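Local coordinates for protein RNA methyltransferase, TrmH family (Porphyromonas gingivalis, PDB 2I6D) that probably transfers methyl groups to RNA, as expected of a TrmH-family (SPOUT) methyltransferase, at residues 106-111 with 203-208; 131-136 with 160-165. All coordinates share one frame; numbering follows the deposited sequence. Where two conformers were deposited one is given.

Contact 1: 106-111 with 203-208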
# COMPACT_ATOMS: atom_id res chain seq x y z
N LEU A 106 -8.45 3.09 5.79
CA LEU A 106 -8.78 1.76 5.30
C LEU A 106 -8.06 0.70 6.09
O LEU A 106 -6.88 0.89 6.49
CB LEU A 106 -8.42 1.61 3.82
CG LEU A 106 -8.99 2.67 2.91
CD1 LEU A 106 -8.56 2.30 1.48
CD2 LEU A 106 -10.52 2.76 3.08
N LEU A 107 -8.77 -0.39 6.38
CA LEU A 107 -8.12 -1.57 6.90
C LEU A 107 -8.40 -2.72 5.94
O LEU A 107 -9.55 -3.02 5.64
CB LEU A 107 -8.63 -1.91 8.31
CG LEU A 107 -7.92 -3.05 9.08
CD1 LEU A 107 -8.31 -4.42 8.57
CD2 LEU A 107 -6.44 -2.94 9.06
N LEU A 108 -7.33 -3.34 5.47
CA LEU A 108 -7.45 -4.49 4.57
C LEU A 108 -7.27 -5.74 5.40
O LEU A 108 -6.16 -6.03 5.87
CB LEU A 108 -6.37 -4.42 3.49
CG LEU A 108 -6.31 -3.11 2.69
CD1 LEU A 108 -5.44 -3.36 1.47
CD2 LEU A 108 -7.73 -2.63 2.29
N ASP A 109 -8.35 -6.49 5.59
CA ASP A 109 -8.33 -7.72 6.42
C ASP A 109 -8.14 -8.94 5.51
O ASP A 109 -9.12 -9.42 4.93
CB ASP A 109 -9.67 -7.88 7.17
CG ASP A 109 -9.75 -9.16 8.02
OD1 ASP A 109 -8.69 -9.66 8.45
OD2 ASP A 109 -10.88 -9.65 8.29
N GLY A 110 -6.91 -9.44 5.39
CA GLY A 110 -6.65 -10.66 4.60
C GLY A 110 -6.83 -10.47 3.10
O GLY A 110 -7.27 -11.38 2.39
N VAL A 111 -6.47 -9.28 2.61
CA VAL A 111 -6.52 -8.98 1.18
C VAL A 111 -5.15 -9.41 0.63
O VAL A 111 -4.16 -8.65 0.66
CB VAL A 111 -6.81 -7.50 0.91
CG1 VAL A 111 -6.77 -7.21 -0.61
CG2 VAL A 111 -8.19 -7.14 1.44
N LEU A 203 -12.57 1.97 7.87
CA LEU A 203 -13.37 1.18 6.95
C LEU A 203 -12.63 -0.11 6.66
O LEU A 203 -11.53 -0.12 6.10
CB LEU A 203 -13.61 1.96 5.62
CG LEU A 203 -14.23 1.17 4.46
CD1 LEU A 203 -15.59 0.58 4.89
CD2 LEU A 203 -14.43 2.12 3.25
N VAL A 204 -13.27 -1.20 7.04
CA VAL A 204 -12.65 -2.51 6.94
C VAL A 204 -13.09 -3.19 5.65
O VAL A 204 -14.30 -3.29 5.36
CB VAL A 204 -13.03 -3.43 8.14
CG1 VAL A 204 -12.34 -4.82 8.00
CG2 VAL A 204 -12.66 -2.75 9.55
N LEU A 205 -12.12 -3.70 4.90
CA LEU A 205 -12.37 -4.42 3.65
C LEU A 205 -11.74 -5.81 3.74
O LEU A 205 -10.56 -5.93 4.08
CB LEU A 205 -11.77 -3.64 2.48
CG LEU A 205 -12.51 -2.28 2.41
CD1 LEU A 205 -11.60 -1.14 2.07
CD2 LEU A 205 -13.68 -2.42 1.43
N GLY A 206 -12.51 -6.85 3.43
CA GLY A 206 -11.96 -8.22 3.40
C GLY A 206 -11.79 -8.75 1.98
O GLY A 206 -12.24 -8.13 1.04
N SER A 207 -11.20 -9.93 1.81
CA SER A 207 -11.14 -10.50 0.46
C SER A 207 -12.53 -10.91 0.00
O SER A 207 -13.33 -11.35 0.81
CB SER A 207 -10.25 -11.70 0.40
OG SER A 207 -10.86 -12.78 1.07
N GLU A 208 -12.79 -10.78 -1.30
CA GLU A 208 -14.01 -11.30 -1.93
C GLU A 208 -14.15 -12.82 -1.73
O GLU A 208 -15.27 -13.33 -1.62
CB GLU A 208 -14.04 -10.91 -3.41
CG GLU A 208 -14.80 -11.84 -4.31
CD GLU A 208 -14.65 -11.49 -5.78
OE1 GLU A 208 -13.56 -11.00 -6.20
OE2 GLU A 208 -15.62 -11.73 -6.52
O HOH W 1 -10.30 -11.79 3.53

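Contact 2: 131-136 with 160-165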
# COMPACT_ATOMS: atom_id res chain seq x y z
N HIS A 131 -4.14 7.02 5.30
CA HIS A 131 -3.63 5.84 6.01
C HIS A 131 -4.32 4.61 5.56
O HIS A 131 -5.55 4.60 5.43
CB HIS A 131 -3.81 5.97 7.55
CG HIS A 131 -2.98 7.04 8.15
ND1 HIS A 131 -1.67 6.83 8.52
CD2 HIS A 131 -3.24 8.35 8.38
CE1 HIS A 131 -1.17 7.97 8.98
NE2 HIS A 131 -2.10 8.90 8.91
N VAL A 132 -3.52 3.58 5.32
CA VAL A 132 -4.06 2.26 4.92
C VAL A 132 -3.37 1.26 5.84
O VAL A 132 -2.13 1.14 5.87
CB VAL A 132 -3.80 1.90 3.41
CG1 VAL A 132 -4.20 0.45 3.12
CG2 VAL A 132 -4.56 2.86 2.46
N TRP A 133 -4.18 0.53 6.60
CA TRP A 133 -3.65 -0.46 7.49
C TRP A 133 -3.81 -1.83 6.87
O TRP A 133 -4.78 -2.08 6.14
CB TRP A 133 -4.41 -0.46 8.83
CG TRP A 133 -4.46 0.84 9.59
CD1 TRP A 133 -3.67 1.96 9.43
CD2 TRP A 133 -5.30 1.09 10.69
NE1 TRP A 133 -4.03 2.92 10.36
CE2 TRP A 133 -5.04 2.40 11.14
CE3 TRP A 133 -6.29 0.33 11.32
CZ2 TRP A 133 -5.74 2.97 12.21
CZ3 TRP A 133 -6.99 0.90 12.40
CH2 TRP A 133 -6.69 2.21 12.83
N LEU A 134 -2.88 -2.72 7.17
CA LEU A 134 -2.88 -4.05 6.56
C LEU A 134 -2.96 -5.12 7.64
O LEU A 134 -2.07 -5.27 8.49
CB LEU A 134 -1.63 -4.23 5.68
CG LEU A 134 -1.72 -3.15 4.60
CD1 LEU A 134 -0.49 -2.23 4.54
CD2 LEU A 134 -2.16 -3.68 3.25
N GLY A 135 -4.06 -5.87 7.63
CA GLY A 135 -4.24 -6.88 8.66
C GLY A 135 -3.66 -8.22 8.28
O GLY A 135 -2.96 -8.35 7.27
N THR A 136 -4.00 -9.23 9.09
CA THR A 136 -3.53 -10.59 8.97
C THR A 136 -3.66 -11.13 7.55
O THR A 136 -4.76 -11.19 7.02
CB THR A 136 -4.35 -11.52 9.93
OG1 THR A 136 -4.17 -11.08 11.28
CG2 THR A 136 -3.93 -13.00 9.80
N THR A 160 0.37 0.67 7.04
CA THR A 160 0.71 0.21 8.38
C THR A 160 0.36 -1.25 8.55
O THR A 160 -0.79 -1.58 8.70
CB THR A 160 0.00 1.06 9.49
OG1 THR A 160 0.39 2.44 9.35
CG2 THR A 160 0.44 0.58 10.89
N PRO A 161 1.37 -2.14 8.50
CA PRO A 161 1.08 -3.53 8.85
C PRO A 161 0.68 -3.62 10.33
O PRO A 161 1.40 -3.09 11.20
CB PRO A 161 2.42 -4.25 8.61
CG PRO A 161 3.21 -3.29 7.72
CD PRO A 161 2.78 -1.93 8.10
N LEU A 162 -0.43 -4.27 10.64
CA LEU A 162 -0.89 -4.33 12.02
C LEU A 162 -0.36 -5.55 12.74
O LEU A 162 -0.22 -6.61 12.12
CB LEU A 162 -2.42 -4.31 12.11
CG LEU A 162 -3.20 -3.13 11.53
CD1 LEU A 162 -4.68 -3.30 11.81
CD2 LEU A 162 -2.73 -1.84 12.15
N LYS A 163 -0.06 -5.39 14.03
CA LYS A 163 0.34 -6.50 14.89
C LYS A 163 -0.87 -7.34 15.27
O LYS A 163 -0.82 -8.59 15.27
CB LYS A 163 0.97 -5.96 16.18
CG LYS A 163 2.31 -5.29 16.06
CD LYS A 163 2.89 -5.04 17.46
CE LYS A 163 4.10 -4.12 17.42
NZ LYS A 163 3.81 -2.90 16.60
N ASN A 164 -1.95 -6.66 15.65
CA ASN A 164 -3.13 -7.34 16.19
C ASN A 164 -4.31 -6.52 15.74
O ASN A 164 -4.72 -5.58 16.44
CB ASN A 164 -3.09 -7.43 17.71
CG ASN A 164 -4.25 -8.29 18.31
OD1 ASN A 164 -5.31 -8.49 17.70
ND2 ASN A 164 -4.03 -8.78 19.52
N THR A 165 -4.86 -6.90 14.60
CA THR A 165 -6.00 -6.18 13.98
C THR A 165 -7.16 -5.99 14.95
O THR A 165 -7.68 -4.88 15.11
CB THR A 165 -6.53 -6.95 12.74
OG1 THR A 165 -5.46 -7.12 11.80
CG2 THR A 165 -7.68 -6.20 12.08
O HOH W 2 -0.84 4.49 10.55
O HOH W 3 -6.79 -8.87 9.95
O HOH W 4 -3.61 -9.81 13.61

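Contact 1: 106-111 with 203-208
Leu-205 sets its CD1 methyl against two leucines of the neighbouring strand, Leu-106 and Leu-108, within the parallel sheet of a knotted SPOUT methyltransferase domain. The segments 106-111 and 203-208 run side by side in the same direction, and their backbones show the register of a parallel ladder. Leu-107 lies between Leu-203 and Leu-205 and bonds to both: its N gives a hydrogen to Leu-203 O at 2.8 Å, while its O accepts one from Leu-205 N. Asp-109 N then donates to Leu-205 O at 2.7 Å.

On the face of Leu-106, Leu-108, Leu-203 and Leu-205, Leu-106 has CG beside its own backbone N (chi1 -53°), which swings CD2 across the strand gap to 4.0 Å from Leu-203 CD2. Leu-106 CD2 also meets Leu-205 CD1 at 4.2 Å, and Leu-108 CD2 reaches the same CD1 carbon obliquely. Leu-205 fills this position with a chi2 of 141°, away from a staggered value. Helices 114-127 and 242-255 cover the face, supplying Ile-120 to Leu-106 and Leu-249 to Leu-205. On the other face Leu-107 lies alongside Val-204, and Asp-109 directs OD2 to Ser-213 N.

Past the ladder the two segments are joined by solvent as well as by direct touching. Val-111 CG2 rests 3.7 Å from Leu-205 O. Beyond it one water lies 3.0 Å from Asp-109 O and accepts from Ser-207 N at 2.7 Å; Ser-207 OG is bonded both to this water and to Arg-210 N.

Contact 2: 131-136 with 160-165
Trp-133 presents one face of its indole to Leu-162, whose CD2 methyl sits 3.8 Å above the ring plane, displaced toward the rim. The other branch, CD1, on the same side of the ring, comes obliquely to 4.0 Å from Trp-133 CE3. Thr-160 lies alongside, its CB 3.8 Å from Trp-133 CD1; the two residues project from the same face of the sheet. CG of the tryptophan stands beside its backbone N (chi1 -57°), a turn that places the ring under Leu-162. There Trp-133 NE1 is bonded to Val-100 O, and the ring of Phe-172 meets the indole with the two planes at about 35°.

Behind these groups the strands of a beta-alpha-beta unit, 131-134 and 158-161, pair in parallel. Thr-160 N donates to Val-132 O, Leu-134 N to Thr-160 O, and Leu-162 N to Leu-134 O at 2.9 Å. Pro-161, which has no N-H, falls at a position whose nitrogen this ladder does not use.

Where the strands end, Gly-135 carries no side chain, and Thr-165 OG1 approaches its CA to 3.4 Å. A water joins that hydroxyl to Thr-136 N, at 2.9 Å from each. The chemistry therefore divides along the contact: direct amide bonds and an apolar cover fix the strands, whereas the start of helix 165-174 is tied to the loop after strand 131-134 through solvent.

How the contacts relate
Contacts 1 and 2 are successive seams of one parallel sheet, with strands ordered 158-161, 131-134, 104-109, 201-206 and the contact centres about 10 Å apart. The middle pair joins them: Leu-106 O lies 2.7 Å from Trp-133 N and Leu-108 O 2.8 Å from Gly-135 N, both probable hydrogen bonds. Leu-107 also lies next to Leu-162 and Trp-133, although it was modelled in two conformers and the detail of this approach is uncertain. At the strand ends Ser-138 OG is bonded to Leu-108 O and Val-111 N, and weakly to Gly-135 O. In contact 1 the side chain of Ser-207 lies about 3 Å from a bound acetic acid, probably from the crystallisation liquor.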